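Local coordinates for protein precorrin-6y methylase (Rhodobacter capsulatus, PDB 3NJR) that probably methylates and decarboxylates a precorrin intermediate in cobalamin biosynthesis, its C-terminal domain, described here, binding S-adenosyl-L-homocysteine, at residues 160-163 with 164-168. Sequence-based numbering, arbitrary orientation.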
loop_
_atom_site.group_PDB
_atom_site.type_symbol
_atom_site.label_atom_id
_atom_site.label_comp_id
_atom_site.label_asym_id
_atom_site.label_seq_id
_atom_site.Cartn_x
_atom_site.Cartn_y
_atom_site.Cartn_z
ATOM N N GLU A 160 -6.365 -12.889 8.739
ATOM C CA GLU A 160 -7.062 -11.937 7.864
ATOM C C GLU A 160 -8.301 -12.547 7.195
ATOM O O GLU A 160 -9.362 -11.891 7.151
ATOM C CB GLU A 160 -6.122 -11.346 6.809
ATOM C CG GLU A 160 -5.029 -10.448 7.377
ATOM C CD GLU A 160 -3.975 -10.106 6.352
ATOM O OE1 GLU A 160 -4.024 -10.672 5.242
ATOM O OE2 GLU A 160 -3.089 -9.276 6.648
ATOM N N THR A 161 -8.177 -13.782 6.684
ATOM C CA THR A 161 -9.319 -14.456 6.023
ATOM C C THR A 161 -10.482 -14.527 6.987
ATOM O O THR A 161 -11.632 -14.205 6.644
ATOM C CB THR A 161 -9.007 -15.903 5.586
ATOM O OG1 THR A 161 -7.778 -15.945 4.844
ATOM C CG2 THR A 161 -10.154 -16.450 4.730
ATOM N N LEU A 162 -10.139 -14.947 8.204
ATOM C CA LEU A 162 -11.057 -15.068 9.323
ATOM C C LEU A 162 -11.788 -13.760 9.631
ATOM O O LEU A 162 -13.007 -13.756 9.771
ATOM C CB LEU A 162 -10.291 -15.611 10.530
ATOM C CG LEU A 162 -11.030 -15.900 11.831
ATOM C CD1 LEU A 162 -12.176 -16.884 11.589
ATOM C CD2 LEU A 162 -10.038 -16.410 12.880
ATOM N N LEU A 163 -11.059 -12.651 9.692
ATOM C CA LEU A 163 -11.690 -11.341 9.892
ATOM C C LEU A 163 -12.682 -11.003 8.785
ATOM O O LEU A 163 -13.805 -10.562 9.050
ATOM C CB LEU A 163 -10.631 -10.251 10.033
ATOM C CG LEU A 163 -10.111 -9.893 11.443
ATOM C CD1 LEU A 163 -10.114 -11.037 12.475
ATOM C CD2 LEU A 163 -8.738 -9.289 11.349
ATOM N N THR A 164 -12.273 -11.245 7.542
ATOM C CA THR A 164 -13.126 -11.024 6.369
ATOM C C THR A 164 -14.418 -11.815 6.442
ATOM O O THR A 164 -15.490 -11.293 6.085
ATOM C CB THR A 164 -12.390 -11.409 5.095
ATOM O OG1 THR A 164 -11.017 -10.995 5.214
ATOM C CG2 THR A 164 -13.029 -10.750 3.881
ATOM N N GLN A 165 -14.310 -13.066 6.904
ATOM C CA GLN A 165 -15.475 -13.928 7.127
ATOM C C GLN A 165 -16.359 -13.395 8.228
ATOM O O GLN A 165 -17.579 -13.314 8.070
ATOM C CB GLN A 165 -15.038 -15.344 7.466
ATOM C CG GLN A 165 -14.887 -16.220 6.236
ATOM C CD GLN A 165 -13.951 -17.401 6.456
ATOM O OE1 GLN A 165 -13.799 -17.907 7.585
ATOM N NE2 GLN A 165 -13.311 -17.851 5.367
ATOM N N LEU A 166 -15.733 -13.029 9.345
ATOM C CA LEU A 166 -16.431 -12.369 10.436
ATOM C C LEU A 166 -17.183 -11.165 9.897
ATOM O O LEU A 166 -18.385 -11.055 10.122
ATOM C CB LEU A 166 -15.461 -11.938 11.549
ATOM C CG LEU A 166 -15.244 -12.697 12.870
ATOM C CD1 LEU A 166 -16.388 -13.650 13.223
ATOM C CD2 LEU A 166 -13.890 -13.383 12.944
ATOM N N HIS A 167 -16.481 -10.282 9.172
ATOM C CA HIS A 167 -17.121 -9.134 8.488
ATOM C C HIS A 167 -18.314 -9.503 7.608
ATOM O O HIS A 167 -19.345 -8.865 7.700
ATOM C CB HIS A 167 -16.128 -8.312 7.662
ATOM C CG HIS A 167 -16.700 -7.026 7.159
ATOM N ND1 HIS A 167 -17.133 -6.861 5.863
ATOM C CD2 HIS A 167 -16.950 -5.852 7.791
ATOM C CE1 HIS A 167 -17.610 -5.637 5.710
ATOM N NE2 HIS A 167 -17.514 -5.006 6.867
ATOM N N ALA A 168 -18.179 -10.530 6.771
ATOM C CA ALA A 168 -19.297 -10.982 5.904
ATOM C C ALA A 168 -20.495 -11.457 6.718
ATOM O O ALA A 168 -21.643 -11.132 6.371
ATOM C CB ALA A 168 -18.845 -12.064 4.908
#
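E160 O accepts two hydrogen bonds from T164, one turn later in the α-helix 157-170 of a Rossmann-like class I methyltransferase domain, as its 3-2-1-4-5-7-6 strand order indicates. T164 OG1 donates to E160 O at 2.7 Å. T164 N reaches the same E160 O at 3.0 Å, nearly straight at the hydrogen (168°). OG1 approaches from above the carbonyl plane, 36° out of it, whereas the amide lies nearer that plane. Such a threonine bond back to the i-4 carbonyl is familiar in helices, and here it follows from the rotamer: OG1 sits beside the backbone N (chi1 -39°), turned back toward the preceding turn. The i to i+4 ladder continues with Q165 N to T161 O at 2.9 Å, L166 N to L162 O at 2.9 Å and H167 N to L163 O at 2.7 Å. T161 OG1 likewise hydrogen-bonds back, to L157 O.

T161 CG2 lies 3.5 Å from Q165 NE2, the two side chains pointing the same way. L162 and L166 also lie side by side and pack on Y137 of helix 134-143, while L163 and L166 meet W200 of strand 188-203, joining helix to sheet. T161 meets its counterpart in a second subunit, and R189 NH1 of a third hydrogen-bonds T164 O and H167 ND1. Between the paired leucines, L162 CG comes to 4.0 Å from L166 CD2.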